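Local coordinates for putative Fe-S biosynthesis protein (Lactobacillus acidophilus, PDB 2QGO) that probably takes part in iron-sulphur cluster biosynthesis, although its exact role is not established, at residues A[4-9]-A[72-77]. Residues are numbered along the deposited sequence; the frame is centred on the assembly and turned at random.
Sequences LNIKFT and VKIYTS
Phe8 meets Val72 and Ile74 in the apolar interior of this Fe-S biosynthesis family protein, which is built on a curved mixed beta-sheet. The contact joins strand 6-8, at one edge of this sheet, to strand 73-76, near the other edge. The two strands run in opposite senses, well askew, with no hydrogen bond between them. The CA atoms of Ile6 and Ile74 stand 9.1 Å apart, a separation filled by side chains.

All the contacts between the two segments are apolar. The Phe8 ring comes from the direction opposite to Val72, whose CG2 approaches CE1 of the ring obliquely at 3.8 Å. The other methyl, CG1 of Val72, lies 3.9 Å from CZ of Phe8. With Val72 CG1 anti to its own backbone N (chi1 177°), CG2 lies beside that N, and both methyls reach the ring. Ile74 reaches the ring as well. Cutting Phe8 back to an alanine is likely to leave Val72 and Ile74 without their aromatic partner and open a gap between strand 6-8 and segment 72-77. Beside the ring, Ile6 adds a methyl contact: its CG2 lies 4.2 Å from CG2 of Ile74.

Met88 and Met90 of strand 88-93 touch Ile6 and Phe8, respectively, while Leu26 and Leu28 of strand 25-30 touch Val72 and Ile74, respectively. The extended Ile74 side chain carries its CD1 to the edge of the Phe8 ring, 4.1 Å from CZ and near the ring plane.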
# COMPACT_ATOMS: atom_id res chain seq x y z
N LEU A 4 -1.07 14.43 -0.11
CA LEU A 4 -0.24 13.18 -0.02
C LEU A 4 0.44 12.90 -1.34
O LEU A 4 -0.20 12.93 -2.40
CB LEU A 4 -1.11 11.95 0.30
CG LEU A 4 -1.99 11.79 1.53
CD1 LEU A 4 -1.15 11.85 2.79
CD2 LEU A 4 -3.05 12.86 1.53
N ASN A 5 1.72 12.61 -1.30
CA ASN A 5 2.42 12.26 -2.52
C ASN A 5 3.42 11.17 -2.15
O ASN A 5 3.83 11.06 -0.99
CB ASN A 5 3.12 13.48 -3.13
CG ASN A 5 4.34 13.90 -2.35
OD1 ASN A 5 4.23 14.57 -1.32
ND2 ASN A 5 5.51 13.49 -2.83
N ILE A 6 3.79 10.36 -3.12
CA ILE A 6 4.70 9.27 -2.85
C ILE A 6 5.59 8.98 -4.04
O ILE A 6 5.22 9.22 -5.18
CB ILE A 6 3.91 7.98 -2.49
CG1 ILE A 6 4.85 6.91 -1.94
CG2 ILE A 6 3.18 7.45 -3.74
CD1 ILE A 6 4.13 5.68 -1.42
N LYS A 7 6.77 8.44 -3.76
CA LYS A 7 7.71 8.08 -4.81
C LYS A 7 8.22 6.67 -4.50
O LYS A 7 8.42 6.32 -3.33
CB LYS A 7 8.89 9.07 -4.87
CG LYS A 7 9.81 8.82 -6.06
CD LYS A 7 10.71 10.02 -6.36
CE LYS A 7 11.34 9.90 -7.76
NZ LYS A 7 12.20 11.09 -8.09
N PHE A 8 8.40 5.87 -5.55
CA PHE A 8 8.91 4.50 -5.39
C PHE A 8 10.32 4.46 -5.97
O PHE A 8 10.53 4.83 -7.12
CB PHE A 8 8.05 3.49 -6.16
CG PHE A 8 6.60 3.47 -5.75
CD1 PHE A 8 5.71 4.42 -6.25
CD2 PHE A 8 6.12 2.50 -4.89
CE1 PHE A 8 4.36 4.40 -5.90
CE2 PHE A 8 4.76 2.46 -4.52
CZ PHE A 8 3.88 3.41 -5.03
N THR A 9 11.28 3.99 -5.18
CA THR A 9 12.66 3.90 -5.66
C THR A 9 12.74 2.85 -6.77
O THR A 9 11.78 2.10 -7.00
CB THR A 9 13.63 3.49 -4.53
OG1 THR A 9 13.35 2.14 -4.12
CG2 THR A 9 13.49 4.42 -3.34
N VAL A 72 1.39 5.32 -10.96
CA VAL A 72 0.90 4.25 -10.10
C VAL A 72 -0.48 4.64 -9.58
O VAL A 72 -0.68 5.75 -9.08
CB VAL A 72 1.86 4.03 -8.91
CG1 VAL A 72 1.30 2.97 -7.97
CG2 VAL A 72 3.24 3.62 -9.42
N LYS A 73 -1.43 3.73 -9.73
CA LYS A 73 -2.79 3.99 -9.25
C LYS A 73 -2.84 3.56 -7.79
O LYS A 73 -3.25 2.44 -7.48
CB LYS A 73 -3.79 3.20 -10.09
CG LYS A 73 -3.73 3.57 -11.57
CD LYS A 73 -4.63 2.67 -12.40
CE LYS A 73 -4.64 3.13 -13.84
NZ LYS A 73 -5.48 2.23 -14.69
N ILE A 74 -2.41 4.45 -6.90
CA ILE A 74 -2.38 4.16 -5.47
C ILE A 74 -3.35 5.03 -4.69
O ILE A 74 -3.41 6.24 -4.89
CB ILE A 74 -0.93 4.32 -4.91
CG1 ILE A 74 -0.92 4.09 -3.39
CG2 ILE A 74 -0.36 5.69 -5.27
CD1 ILE A 74 0.47 3.92 -2.80
N TYR A 75 -4.10 4.40 -3.80
CA TYR A 75 -5.12 5.07 -2.99
C TYR A 75 -5.00 4.83 -1.49
O TYR A 75 -4.18 4.03 -1.04
CB TYR A 75 -6.51 4.59 -3.42
CG TYR A 75 -6.87 4.89 -4.85
CD1 TYR A 75 -7.77 5.91 -5.15
CD2 TYR A 75 -6.32 4.16 -5.91
CE1 TYR A 75 -8.13 6.19 -6.47
CE2 TYR A 75 -6.67 4.44 -7.25
CZ TYR A 75 -7.58 5.47 -7.51
OH TYR A 75 -7.95 5.77 -8.81
N THR A 76 -5.85 5.52 -0.74
CA THR A 76 -5.92 5.38 0.70
C THR A 76 -7.28 5.94 1.15
O THR A 76 -8.10 6.31 0.32
CB THR A 76 -4.78 6.13 1.42
OG1 THR A 76 -4.69 5.67 2.77
CG2 THR A 76 -5.02 7.63 1.42
N SER A 77 -7.51 5.98 2.46
CA SER A 77 -8.78 6.50 2.97
C SER A 77 -8.55 7.71 3.87
O SER A 77 -7.42 8.03 4.23
CB SER A 77 -9.54 5.41 3.75
OG SER A 77 -8.85 5.01 4.92